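Local coordinates for PHO85 cyclin-10 (PDB 4KRD), which serves as a cyclin partner of the cyclin-dependent kinase PHO85, forming a holoenzyme that phosphorylates and negatively regulates the glycogen synthase GSY2, at residues F113-G118 / Q123-L128; L21-P26 / G118-Q123; F43-E48 / E201-C206; K68-N73 / L176-C181. All blocks are in the same frame, centred on the assembly; numbering follows the deposited sequence.

Contact 1 of 4, residues F113-G118 / Q123-L128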
loop_
_atom_site.group_PDB
_atom_site.type_symbol
_atom_site.label_atom_id
_atom_site.label_comp_id
_atom_site.label_asym_id
_atom_site.label_seq_id
_atom_site.Cartn_x
_atom_site.Cartn_y
_atom_site.Cartn_z
ATOM N N PHE B 113 0.440 9.039 -20.458
ATOM C CA PHE B 113 0.607 9.731 -21.752
ATOM C C PHE B 113 1.768 10.727 -21.805
ATOM O O PHE B 113 2.208 11.108 -22.887
ATOM C CB PHE B 113 -0.706 10.408 -22.178
ATOM C CG PHE B 113 -1.783 9.434 -22.565
ATOM C CD1 PHE B 113 -1.733 8.783 -23.783
ATOM C CD2 PHE B 113 -2.828 9.145 -21.701
ATOM C CE1 PHE B 113 -2.708 7.865 -24.136
ATOM C CE2 PHE B 113 -3.807 8.228 -22.060
ATOM C CZ PHE B 113 -3.738 7.588 -23.279
ATOM N N LEU B 114 2.258 11.148 -20.641
ATOM C CA LEU B 114 3.273 12.195 -20.563
ATOM C C LEU B 114 4.522 11.780 -19.800
ATOM O O LEU B 114 4.446 11.080 -18.780
ATOM C CB LEU B 114 2.700 13.437 -19.866
ATOM C CG LEU B 114 1.508 14.150 -20.525
ATOM C CD1 LEU B 114 0.811 15.067 -19.519
ATOM C CD2 LEU B 114 1.965 14.927 -21.747
ATOM N N THR B 115 5.670 12.240 -20.287
ATOM C CA THR B 115 6.894 12.233 -19.495
ATOM C C THR B 115 7.602 13.590 -19.661
ATOM O O THR B 115 7.033 14.525 -20.245
ATOM C CB THR B 115 7.821 11.070 -19.926
ATOM O OG1 THR B 115 8.928 10.963 -19.024
ATOM C CG2 THR B 115 8.341 11.296 -21.339
ATOM N N ARG B 116 8.814 13.711 -19.132
ATOM C CA ARG B 116 9.666 14.869 -19.391
ATOM C C ARG B 116 10.991 14.381 -19.910
ATOM O O ARG B 116 11.492 13.356 -19.460
ATOM C CB ARG B 116 9.922 15.685 -18.134
ATOM C CG ARG B 116 8.728 16.404 -17.588
ATOM C CD ARG B 116 9.141 17.305 -16.444
ATOM N NE ARG B 116 7.976 17.907 -15.816
ATOM C CZ ARG B 116 7.358 18.976 -16.301
ATOM N NH1 ARG B 116 7.809 19.550 -17.412
ATOM N NH2 ARG B 116 6.301 19.475 -15.676
ATOM N N ASP B 117 11.570 15.123 -20.848
ATOM C CA ASP B 117 12.862 14.752 -21.407
ATOM C C ASP B 117 13.998 15.237 -20.514
ATOM O O ASP B 117 13.768 15.668 -19.379
ATOM C CB ASP B 117 13.011 15.280 -22.842
ATOM C CG ASP B 117 13.119 16.797 -22.912
ATOM O OD1 ASP B 117 13.333 17.458 -21.871
ATOM O OD2 ASP B 117 12.998 17.336 -24.031
ATOM N N GLY B 118 15.224 15.163 -21.025
ATOM C CA GLY B 118 16.396 15.529 -20.244
ATOM C C GLY B 118 16.392 16.971 -19.759
ATOM O O GLY B 118 16.919 17.271 -18.686
ATOM N N GLN B 123 6.769 15.828 -22.705
ATOM C CA GLN B 123 6.728 15.092 -23.971
ATOM C C GLN B 123 5.546 14.134 -23.972
ATOM O O GLN B 123 5.244 13.526 -22.944
ATOM C CB GLN B 123 8.000 14.269 -24.171
ATOM C CG GLN B 123 9.276 15.072 -24.321
ATOM C CD GLN B 123 9.271 15.925 -25.566
ATOM O OE1 GLN B 123 8.906 15.467 -26.651
ATOM N NE2 GLN B 123 9.675 17.177 -25.416
ATOM N N LEU B 124 4.889 13.991 -25.121
ATOM C CA LEU B 124 3.843 12.994 -25.297
ATOM C C LEU B 124 4.462 11.629 -25.582
ATOM O O LEU B 124 5.286 11.486 -26.484
ATOM C CB LEU B 124 2.892 13.398 -26.437
ATOM C CG LEU B 124 1.633 12.536 -26.579
ATOM C CD1 LEU B 124 0.699 12.771 -25.405
ATOM C CD2 LEU B 124 0.902 12.795 -27.903
ATOM N N LYS B 125 4.055 10.628 -24.800
ATOM C CA LYS B 125 4.578 9.274 -24.895
ATOM C C LYS B 125 3.781 8.418 -25.856
ATOM O O LYS B 125 4.334 7.564 -26.528
ATOM C CB LYS B 125 4.537 8.587 -23.507
ATOM C CG LYS B 125 5.677 8.948 -22.593
ATOM C CD LYS B 125 5.392 8.529 -21.137
ATOM C CE LYS B 125 4.877 7.109 -21.037
ATOM N NZ LYS B 125 4.709 6.711 -19.609
ATOM N N LEU B 126 2.469 8.619 -25.875
ATOM C CA LEU B 126 1.569 7.798 -26.678
ATOM C C LEU B 126 0.461 8.649 -27.235
ATOM O O LEU B 126 0.069 9.656 -26.641
ATOM C CB LEU B 126 0.897 6.712 -25.825
ATOM C CG LEU B 126 1.713 5.755 -24.972
ATOM C CD1 LEU B 126 0.799 5.118 -23.925
ATOM C CD2 LEU B 126 2.357 4.700 -25.852
ATOM N N ASN B 127 -0.070 8.220 -28.371
ATOM C CA ASN B 127 -1.208 8.890 -28.961
ATOM C C ASN B 127 -2.501 8.436 -28.296
ATOM O O ASN B 127 -2.744 7.237 -28.143
ATOM C CB ASN B 127 -1.252 8.626 -30.468
ATOM C CG ASN B 127 -0.100 9.299 -31.214
ATOM O OD1 ASN B 127 -0.176 10.477 -31.549
ATOM N ND2 ASN B 127 0.962 8.549 -31.475
ATOM N N LEU B 128 -3.317 9.398 -27.882
ATOM C CA LEU B 128 -4.675 9.120 -27.418
ATOM C C LEU B 128 -5.672 9.382 -28.553
ATOM O O LEU B 128 -5.617 10.440 -29.169
ATOM C CB LEU B 128 -5.016 10.050 -26.261
ATOM C CG LEU B 128 -6.405 9.922 -25.623
ATOM C CD1 LEU B 128 -6.684 8.495 -25.141
ATOM C CD2 LEU B 128 -6.527 10.919 -24.478
HETATM O O HOH W 1 5.271 8.939 -17.360
#
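The ring of Phe-113 meets the chain after the hairpin with its edge: CD1 lies 3.5 Å from Leu-126 O, near the ring plane. Both Leu-126 and Leu-128 cross this ring at about a right angle, the methyl CD1 of Leu-128 reaching Phe-113 CZ at 3.6 Å. With CG beside the backbone N (chi1 -70°), the ring swings back toward residues 126-128 although its CB starts away from them; Leu-50 and Tyr-71 also touch it. A smaller residue, such as an alanine here, would probably open a gap beside Leu-126 and Leu-128 and take one aromatic neighbour from Tyr-71. Next to the ring, strands 114-116 and 122-124 form an antiparallel beta hairpin. Thr-115 and Gln-123 are its hydrogen-bonded pair, with Thr-115 N to Gln-123 O at 3.0 Å and Gln-123 N to Thr-115 O at 2.8 Å. Leu-114 and Leu-124 form the non-hydrogen-bonded pair, their side chains on the other face, where Leu-114 also meets Leu-202. Beyond the strands, Lys-125 N donates almost straight (177°) to Phe-113 O at 2.7 Å. Its side chain crosses Thr-115, CG 3.8 Å from Thr-115 CG2, and bends so that NZ donates to Thr-111 O and to a water held by Leu-114 O. Leu-126 N and O are buried with no hydrogen-bond partner in the model; the C-H edge of Phe-113 facing that oxygen probably compensates it only weakly.

Contact 2 of 4, residues L21-P26 / G118-Q123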
loop_
_atom_site.group_PDB
_atom_site.type_symbol
_atom_site.label_atom_id
_atom_site.label_comp_id
_atom_site.label_asym_id
_atom_site.label_seq_id
_atom_site.Cartn_x
_atom_site.Cartn_y
_atom_site.Cartn_z
ATOM N N LEU B 21 7.437 13.747 -13.964
ATOM C CA LEU B 21 6.303 14.651 -14.079
ATOM C C LEU B 21 6.205 15.553 -12.860
ATOM O O LEU B 21 5.478 16.545 -12.871
ATOM C CB LEU B 21 5.004 13.855 -14.206
ATOM C CG LEU B 21 4.829 13.041 -15.485
ATOM C CD1 LEU B 21 3.567 12.181 -15.400
ATOM C CD2 LEU B 21 4.780 13.981 -16.677
ATOM N N LEU B 22 6.925 15.201 -11.803
ATOM C CA LEU B 22 6.890 15.985 -10.575
ATOM C C LEU B 22 8.034 16.994 -10.477
ATOM O O LEU B 22 8.109 17.751 -9.511
ATOM C CB LEU B 22 6.939 15.069 -9.351
ATOM C CG LEU B 22 5.896 13.956 -9.250
ATOM C CD1 LEU B 22 5.950 13.326 -7.867
ATOM C CD2 LEU B 22 4.519 14.493 -9.536
ATOM N N HIS B 23 8.946 16.979 -11.442
ATOM C CA HIS B 23 10.085 17.885 -11.390
ATOM C C HIS B 23 9.585 19.314 -11.241
ATOM O O HIS B 23 8.753 19.765 -12.024
ATOM C CB HIS B 23 10.963 17.744 -12.635
ATOM C CG HIS B 23 11.856 16.541 -12.606
ATOM N ND1 HIS B 23 12.560 16.107 -13.710
ATOM C CD2 HIS B 23 12.160 15.680 -11.605
ATOM C CE1 HIS B 23 13.261 15.034 -13.390
ATOM N NE2 HIS B 23 13.034 14.751 -12.119
ATOM N N GLY B 24 10.069 20.004 -10.211
ATOM C CA GLY B 24 9.682 21.380 -9.954
ATOM C C GLY B 24 8.626 21.563 -8.879
ATOM O O GLY B 24 8.392 22.680 -8.411
ATOM N N ILE B 25 7.980 20.471 -8.477
ATOM C CA ILE B 25 6.927 20.546 -7.464
ATOM C C ILE B 25 7.489 20.346 -6.052
ATOM O O ILE B 25 8.076 19.307 -5.759
ATOM C CB ILE B 25 5.813 19.518 -7.754
ATOM C CG1 ILE B 25 5.210 19.769 -9.143
ATOM C CG2 ILE B 25 4.741 19.560 -6.680
ATOM C CD1 ILE B 25 4.088 18.821 -9.502
ATOM N N PRO B 26 7.303 21.347 -5.172
ATOM C CA PRO B 26 7.849 21.322 -3.808
ATOM C C PRO B 26 7.470 20.040 -3.080
ATOM O O PRO B 26 6.315 19.611 -3.155
ATOM C CB PRO B 26 7.162 22.515 -3.131
ATOM C CG PRO B 26 6.759 23.418 -4.256
ATOM C CD PRO B 26 6.424 22.505 -5.396
ATOM N N GLY B 118 15.224 15.163 -21.025
ATOM C CA GLY B 118 16.396 15.529 -20.244
ATOM C C GLY B 118 16.392 16.971 -19.759
ATOM O O GLY B 118 16.919 17.271 -18.686
ATOM N N ASN B 119 15.790 17.863 -20.542
ATOM C CA ASN B 119 15.692 19.272 -20.171
ATOM C C ASN B 119 14.398 19.663 -19.458
ATOM O O ASN B 119 13.962 20.808 -19.559
ATOM C CB ASN B 119 15.873 20.150 -21.414
ATOM C CG ASN B 119 17.282 20.099 -21.951
ATOM O OD1 ASN B 119 17.501 19.803 -23.121
ATOM N ND2 ASN B 119 18.253 20.364 -21.081
ATOM N N ASN B 120 13.793 18.717 -18.741
ATOM C CA ASN B 120 12.519 18.942 -18.051
ATOM C C ASN B 120 11.370 19.432 -18.939
ATOM O O ASN B 120 10.429 20.036 -18.443
ATOM C CB ASN B 120 12.692 19.890 -16.870
ATOM C CG ASN B 120 13.224 19.184 -15.635
ATOM O OD1 ASN B 120 13.377 17.964 -15.624
ATOM N ND2 ASN B 120 13.500 19.947 -14.588
ATOM N N ILE B 121 11.446 19.156 -20.237
ATOM C CA ILE B 121 10.370 19.525 -21.152
ATOM C C ILE B 121 9.360 18.392 -21.298
ATOM O O ILE B 121 9.725 17.242 -21.541
ATOM C CB ILE B 121 10.906 19.914 -22.552
ATOM C CG1 ILE B 121 12.021 20.956 -22.421
ATOM C CG2 ILE B 121 9.773 20.428 -23.444
ATOM C CD1 ILE B 121 11.628 22.159 -21.604
ATOM N N LEU B 122 8.086 18.733 -21.160
ATOM C CA LEU B 122 7.001 17.766 -21.251
ATOM C C LEU B 122 6.996 17.135 -22.645
ATOM O O LEU B 122 7.213 17.820 -23.646
ATOM C CB LEU B 122 5.681 18.487 -20.974
ATOM C CG LEU B 122 4.522 17.823 -20.249
ATOM C CD1 LEU B 122 4.958 17.295 -18.880
ATOM C CD2 LEU B 122 3.374 18.815 -20.116
ATOM N N GLN B 123 6.769 15.828 -22.705
ATOM C CA GLN B 123 6.728 15.092 -23.971
ATOM C C GLN B 123 5.546 14.134 -23.972
ATOM O O GLN B 123 5.244 13.526 -22.944
ATOM C CB GLN B 123 8.000 14.269 -24.171
ATOM C CG GLN B 123 9.276 15.072 -24.321
ATOM C CD GLN B 123 9.271 15.925 -25.566
ATOM O OE1 GLN B 123 8.906 15.467 -26.651
ATOM N NE2 GLN B 123 9.675 17.177 -25.416
#
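The imidazole of His-23 and the amide of Asn-120 meet without stacking: their planes stand 46° apart, and Asn-120 OD1 comes to the ring's edge at ND1 instead of over a face. His-23 ND1 donates to Asn-120 OD1 at 2.8 Å, but the bond is bent, with 141° at the hydrogen. The oxygen is tilted out of the ring plane, and the nitrogen sits above the carbonyl plane of the amide. On the amide's other branch, Asn-120 ND2 lies 3.9 Å from His-23 CB; Glu-18 also touches the histidine. Deeper in the contact, Leu-21 and Leu-122 cross at about a right angle and touch by single methyls, Leu-21 CD2 to Leu-122 CD1 at 4.0 Å, with Leu-114 beside both. The N-terminal segment 21-26 thus lies against the turn and returning strand of the hairpin. His-23 itself sits in a type II turn from Leu-22 to Ile-25, closed by Ile-25 N to Leu-22 O at 2.9 Å; Gly-24 takes the positive phi (100°) that such a turn needs. The hairpin turn is fastened from within, Asp-117 OD1 accepting from Ile-121 N and Arg-116 NH1 donating to Asn-120 O. Because ND1 is the donor, a neutral ring with its proton there would probably serve as well as a charged one, so this modest surface bond over a small apolar contact need not demand a charged histidine.

Contact 3 of 4, residues F43-E48 / E201-C206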
loop_
_atom_site.group_PDB
_atom_site.type_symbol
_atom_site.label_atom_id
_atom_site.label_comp_id
_atom_site.label_asym_id
_atom_site.label_seq_id
_atom_site.Cartn_x
_atom_site.Cartn_y
_atom_site.Cartn_z
ATOM N N PHE B 43 -10.100 16.726 -14.993
ATOM C CA PHE B 43 -9.995 15.389 -15.549
ATOM C C PHE B 43 -10.385 15.441 -17.026
ATOM O O PHE B 43 -9.616 15.050 -17.906
ATOM C CB PHE B 43 -10.930 14.466 -14.752
ATOM C CG PHE B 43 -10.792 12.998 -15.067
ATOM C CD1 PHE B 43 -9.645 12.490 -15.657
ATOM C CD2 PHE B 43 -11.816 12.117 -14.731
ATOM C CE1 PHE B 43 -9.523 11.133 -15.922
ATOM C CE2 PHE B 43 -11.706 10.759 -14.992
ATOM C CZ PHE B 43 -10.558 10.270 -15.603
ATOM N N LYS B 44 -11.585 15.940 -17.295
ATOM C CA LYS B 44 -12.067 16.104 -18.669
ATOM C C LYS B 44 -11.132 16.955 -19.525
ATOM O O LYS B 44 -10.825 16.602 -20.663
ATOM C CB LYS B 44 -13.475 16.702 -18.661
ATOM N N GLU B 45 -10.661 18.067 -18.977
ATOM C CA GLU B 45 -9.830 18.983 -19.765
ATOM C C GLU B 45 -8.459 18.382 -20.086
ATOM O O GLU B 45 -7.895 18.627 -21.156
ATOM C CB GLU B 45 -9.696 20.333 -19.055
ATOM C CG GLU B 45 -9.157 21.438 -19.947
ATOM C CD GLU B 45 -8.956 22.741 -19.195
ATOM O OE1 GLU B 45 -9.336 22.803 -18.009
ATOM O OE2 GLU B 45 -8.415 23.701 -19.785
ATOM N N THR B 46 -7.928 17.576 -19.168
ATOM C CA THR B 46 -6.673 16.864 -19.413
ATOM C C THR B 46 -6.843 15.928 -20.598
ATOM O O THR B 46 -5.985 15.858 -21.483
ATOM C CB THR B 46 -6.222 16.056 -18.170
ATOM O OG1 THR B 46 -6.011 16.941 -17.063
ATOM C CG2 THR B 46 -4.930 15.294 -18.449
ATOM N N ILE B 47 -7.958 15.209 -20.616
ATOM C CA ILE B 47 -8.265 14.341 -21.745
ATOM C C ILE B 47 -8.355 15.136 -23.059
ATOM O O ILE B 47 -7.771 14.758 -24.074
ATOM C CB ILE B 47 -9.564 13.561 -21.529
ATOM C CG1 ILE B 47 -9.367 12.534 -20.407
ATOM C CG2 ILE B 47 -9.950 12.863 -22.829
ATOM C CD1 ILE B 47 -10.661 12.061 -19.747
ATOM N N GLU B 48 -9.076 16.249 -23.032
ATOM C CA GLU B 48 -9.199 17.067 -24.237
ATOM C C GLU B 48 -7.852 17.546 -24.754
ATOM O O GLU B 48 -7.623 17.540 -25.957
ATOM C CB GLU B 48 -10.160 18.234 -24.011
ATOM C CG GLU B 48 -11.596 17.762 -23.858
ATOM C CD GLU B 48 -12.545 18.862 -23.415
ATOM O OE1 GLU B 48 -12.126 20.049 -23.396
ATOM O OE2 GLU B 48 -13.711 18.529 -23.085
ATOM N N GLU B 201 0.226 23.520 -17.207
ATOM C CA GLU B 201 1.337 23.527 -18.154
ATOM C C GLU B 201 0.888 23.178 -19.580
ATOM O O GLU B 201 1.283 23.839 -20.537
ATOM C CB GLU B 201 2.463 22.599 -17.681
ATOM C CG GLU B 201 3.760 22.714 -18.483
ATOM C CD GLU B 201 4.897 21.907 -17.878
ATOM O OE1 GLU B 201 4.676 21.268 -16.828
ATOM O OE2 GLU B 201 6.004 21.906 -18.452
ATOM N N LEU B 202 0.056 22.153 -19.727
ATOM C CA LEU B 202 -0.449 21.780 -21.048
ATOM C C LEU B 202 -1.294 22.905 -21.625
ATOM O O LEU B 202 -1.159 23.291 -22.791
ATOM C CB LEU B 202 -1.320 20.538 -20.946
ATOM C CG LEU B 202 -0.607 19.203 -20.789
ATOM C CD1 LEU B 202 -1.617 18.128 -20.410
ATOM C CD2 LEU B 202 0.103 18.868 -22.079
ATOM N N ARG B 203 -2.184 23.404 -20.783
ATOM C CA ARG B 203 -3.076 24.490 -21.118
ATOM C C ARG B 203 -2.277 25.634 -21.733
ATOM O O ARG B 203 -2.700 26.237 -22.712
ATOM C CB ARG B 203 -3.805 24.939 -19.847
ATOM C CG ARG B 203 -5.051 25.753 -20.070
ATOM C CD ARG B 203 -6.134 25.353 -19.074
ATOM N NE ARG B 203 -5.760 25.571 -17.681
ATOM C CZ ARG B 203 -6.572 25.325 -16.656
ATOM N NH1 ARG B 203 -7.792 24.857 -16.877
ATOM N NH2 ARG B 203 -6.175 25.550 -15.410
ATOM N N SER B 204 -1.105 25.901 -21.167
ATOM C CA SER B 204 -0.272 27.014 -21.603
ATOM C C SER B 204 0.382 26.823 -22.970
ATOM O O SER B 204 0.913 27.781 -23.542
ATOM C CB SER B 204 0.803 27.304 -20.555
ATOM O OG SER B 204 1.907 26.437 -20.728
ATOM N N PHE B 205 0.348 25.626 -23.514
ATOM C CA PHE B 205 0.930 25.417 -24.822
ATOM C C PHE B 205 -0.106 25.318 -25.891
ATOM O O PHE B 205 0.187 25.430 -27.031
ATOM C CB PHE B 205 1.748 24.142 -24.874
ATOM C CG PHE B 205 2.865 24.093 -23.909
ATOM C CD1 PHE B 205 3.614 25.195 -23.635
ATOM C CD2 PHE B 205 3.158 22.925 -23.272
ATOM C CE1 PHE B 205 4.624 25.114 -22.740
ATOM C CE2 PHE B 205 4.152 22.853 -22.399
ATOM C CZ PHE B 205 4.889 23.931 -22.131
ATOM N N CYS B 206 -1.327 25.069 -25.522
ATOM C CA CYS B 206 -2.340 24.909 -26.517
ATOM C C CYS B 206 -3.106 26.207 -26.726
ATOM O O CYS B 206 -4.206 26.377 -26.226
ATOM C CB CYS B 206 -3.277 23.763 -26.129
ATOM S SG CYS B 206 -2.512 22.148 -26.089
#
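Glu-45 and Arg-203 form an interhelical salt bridge between helices 36-54 and 189-203, on the surface of this mostly helical cyclin fold. One nitrogen does the bridging: Arg-203 NH1 lies 2.8 Å from Glu-45 OE1 and donates a hydrogen bond to Glu-45 OE2 at 3.2 Å, on its syn side. NH1 alone faces both oxygens, and the planes of carboxylate and guanidinium are 51° apart, so this is not a flat two-nitrogen pairing. Glu-45 reaches it with an extended chain, CG anti to the backbone N (chi1 -165°), whereas the arginine chain is bent twice. A leucine in place of Glu-45 removes the carboxylate and would probably leave Arg-203 without its charge partner here and its guanidinium freer to turn. In the next shell, Arg-203 NH2 makes a weak hydrogen bond to Asn-200 OD1. Beneath the charged pair, Leu-202 packs on Leu-49 and Leu-53 and also meets Leu-122 of the hairpin, so an apolar layer sets the helices together below an ionic link at the surface. Next along the chain, Ser-204 OG donates to Glu-201 O at 2.7 Å, tilted from the carbonyl plane.

Contact 4 of 4, residues K68-N73 / L176-C181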
loop_
_atom_site.group_PDB
_atom_site.type_symbol
_atom_site.label_atom_id
_atom_site.label_comp_id
_atom_site.label_asym_id
_atom_site.label_seq_id
_atom_site.Cartn_x
_atom_site.Cartn_y
_atom_site.Cartn_z
ATOM N N LYS B 68 1.337 -2.917 -25.706
ATOM C CA LYS B 68 0.528 -2.593 -26.878
ATOM C C LYS B 68 -0.767 -3.403 -26.882
ATOM O O LYS B 68 -1.842 -2.866 -27.162
ATOM C CB LYS B 68 1.317 -2.832 -28.167
ATOM C CG LYS B 68 0.664 -2.221 -29.397
ATOM C CD LYS B 68 1.352 -2.683 -30.678
ATOM C CE LYS B 68 1.350 -4.209 -30.780
ATOM N NZ LYS B 68 2.003 -4.707 -32.028
ATOM N N LYS B 69 -0.665 -4.692 -26.563
ATOM C CA LYS B 69 -1.839 -5.554 -26.522
ATOM C C LYS B 69 -2.813 -5.137 -25.422
ATOM O O LYS B 69 -4.013 -5.073 -25.651
ATOM C CB LYS B 69 -1.440 -7.020 -26.365
ATOM C CG LYS B 69 -2.537 -7.919 -25.792
ATOM C CD LYS B 69 -3.825 -7.881 -26.615
ATOM C CE LYS B 69 -5.008 -8.356 -25.776
ATOM N NZ LYS B 69 -6.313 -8.176 -26.474
ATOM N N GLU B 70 -2.303 -4.856 -24.225
ATOM C CA GLU B 70 -3.164 -4.334 -23.160
ATOM C C GLU B 70 -3.862 -3.042 -23.600
ATOM O O GLU B 70 -5.081 -2.875 -23.444
ATOM C CB GLU B 70 -2.344 -4.087 -21.884
ATOM C CG GLU B 70 -1.689 -5.332 -21.319
ATOM C CD GLU B 70 -2.689 -6.299 -20.713
ATOM O OE1 GLU B 70 -3.874 -5.940 -20.582
ATOM O OE2 GLU B 70 -2.290 -7.428 -20.360
ATOM N N TYR B 71 -3.086 -2.126 -24.167
ATOM C CA TYR B 71 -3.628 -0.837 -24.556
ATOM C C TYR B 71 -4.778 -0.926 -25.589
ATOM O O TYR B 71 -5.729 -0.154 -25.528
ATOM C CB TYR B 71 -2.519 0.090 -25.055
ATOM C CG TYR B 71 -3.016 1.494 -25.247
ATOM C CD1 TYR B 71 -3.104 2.375 -24.171
ATOM C CD2 TYR B 71 -3.438 1.935 -26.496
ATOM C CE1 TYR B 71 -3.583 3.660 -24.339
ATOM C CE2 TYR B 71 -3.918 3.219 -26.675
ATOM C CZ TYR B 71 -3.995 4.076 -25.596
ATOM O OH TYR B 71 -4.471 5.353 -25.766
ATOM N N SER B 72 -4.692 -1.869 -26.525
ATOM C CA SER B 72 -5.754 -2.048 -27.525
ATOM C C SER B 72 -7.125 -2.362 -26.910
ATOM O O SER B 72 -8.156 -2.177 -27.552
ATOM C CB SER B 72 -5.372 -3.137 -28.527
ATOM O OG SER B 72 -5.275 -4.400 -27.894
ATOM N N ASN B 73 -7.141 -2.833 -25.667
ATOM C CA ASN B 73 -8.407 -3.063 -24.965
ATOM C C ASN B 73 -9.239 -1.783 -24.781
ATOM O O ASN B 73 -10.446 -1.841 -24.547
ATOM C CB ASN B 73 -8.168 -3.747 -23.602
ATOM C CG ASN B 73 -7.838 -5.228 -23.735
ATOM O OD1 ASN B 73 -8.398 -5.929 -24.584
ATOM N ND2 ASN B 73 -6.920 -5.712 -22.902
ATOM N N LEU B 176 -4.954 -0.998 -17.763
ATOM C CA LEU B 176 -4.397 0.287 -17.360
ATOM C C LEU B 176 -3.253 0.025 -16.381
ATOM O O LEU B 176 -2.181 0.604 -16.486
ATOM C CB LEU B 176 -5.459 1.177 -16.721
ATOM C CG LEU B 176 -4.933 2.496 -16.162
ATOM C CD1 LEU B 176 -4.226 3.292 -17.284
ATOM C CD2 LEU B 176 -6.037 3.297 -15.517
ATOM N N LEU B 177 -3.483 -0.886 -15.444
ATOM C CA LEU B 177 -2.444 -1.231 -14.469
ATOM C C LEU B 177 -1.134 -1.671 -15.152
ATOM O O LEU B 177 -0.056 -1.130 -14.864
ATOM C CB LEU B 177 -2.977 -2.305 -13.504
ATOM C CG LEU B 177 -2.033 -2.769 -12.389
ATOM C CD1 LEU B 177 -1.752 -1.640 -11.441
ATOM C CD2 LEU B 177 -2.640 -3.967 -11.646
ATOM N N ILE B 178 -1.221 -2.631 -16.072
ATOM C CA ILE B 178 -0.048 -3.048 -16.847
ATOM C C ILE B 178 0.583 -1.854 -17.579
ATOM O O ILE B 178 1.800 -1.704 -17.587
ATOM C CB ILE B 178 -0.367 -4.177 -17.874
ATOM C CG1 ILE B 178 -0.852 -5.458 -17.167
ATOM C CG2 ILE B 178 0.867 -4.512 -18.699
ATOM C CD1 ILE B 178 0.174 -6.085 -16.240
ATOM N N CYS B 179 -0.244 -1.004 -18.188
ATOM C CA CYS B 179 0.277 0.144 -18.943
ATOM C C CYS B 179 1.004 1.219 -18.120
ATOM O O CYS B 179 1.869 1.906 -18.651
ATOM C CB CYS B 179 -0.820 0.770 -19.824
ATOM S SG CYS B 179 -1.297 -0.295 -21.214
ATOM N N VAL B 180 0.666 1.371 -16.837
ATOM C CA VAL B 180 1.304 2.406 -16.013
ATOM C C VAL B 180 2.289 1.909 -14.938
ATOM O O VAL B 180 2.943 2.715 -14.278
ATOM C CB VAL B 180 0.272 3.323 -15.302
ATOM C CG1 VAL B 180 -0.466 4.212 -16.310
ATOM C CG2 VAL B 180 -0.698 2.514 -14.468
ATOM N N CYS B 181 2.386 0.603 -14.743
ATOM C CA CYS B 181 3.117 0.099 -13.568
ATOM C C CYS B 181 4.634 0.199 -13.759
ATOM O O CYS B 181 5.395 -0.001 -12.816
ATOM C CB CYS B 181 2.686 -1.334 -13.221
ATOM S SG CYS B 181 3.284 -2.552 -14.385
#
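Glu-70 of helix 65-72 lies against Ile-178 and Cys-179 of helix 166-180, a buried helix-helix packing within the cyclin fold. The axes of segments 68-72 and 176-180 approach to 8.8 Å, with their N-to-C directions 141° apart, closer to antiparallel than to perpendicular. Followed outward, Glu-70 begins with CB, 4.0 Å from Cys-179 SG. Its CG, set beside the backbone N, meets the branch methyl CG2 of Ile-178 at 3.8 Å. There the chain bends (chi2 -71°), which carries CD alongside the other branch, 4.1 Å from Ile-178 CG1. The carboxylate ends this path with two separate partners: OE1 is hydrogen-bonded to Ser-175 OG, and OE2 to a polar side chain of another protein chain, probably the kinase partner. An aliphatic stem thus covers the isoleucine while the buried carboxylate, probably charged, is met at both oxygens. That other chain also packs on Leu-177, Ile-178 and Cys-181, so this helix pair borders the interface.

The thiol of Cys-179 fits between Glu-70 and Tyr-71, its SG 4.0 Å from Tyr-71 CB and near the plane of the tyrosine ring, at the edge. No hydrogen bond joins the two segments; their contact is by apolar atoms and sulfur. The ring itself is fixed from other sides, edge-to-face with Phe-74 and by Tyr-71 OH bonded to Glu-132 OE1. Farther along the chain, Asn-73 ND2 bonds to Ser-175 OG, the same hydroxyl that pairs with Glu-70 OE1.

In the fold
From the N terminus, segment 21-26 first meets the chain again at 118-123, where contact 2 closes a loop of about ninety residues. Helix 36-54 then pairs with helix 189-203 in contact 3, which closes the longest loop and crosses contact 2. Helix 65-72 pairs with helix 166-180 in contact 4, which lies within the span of contact 3 but crosses contact 2. The short hairpin of contact 1 falls within both contact 3 and contact 4 and crosses contact 2, sharing strand 122-124 with it. The hairpin joins the others: Arg-116 forms a salt bridge with Glu-201, and its start reaches helix 65-72 of contact 4, while contacts 3 and 4 sit on opposite sides of the chain's centre.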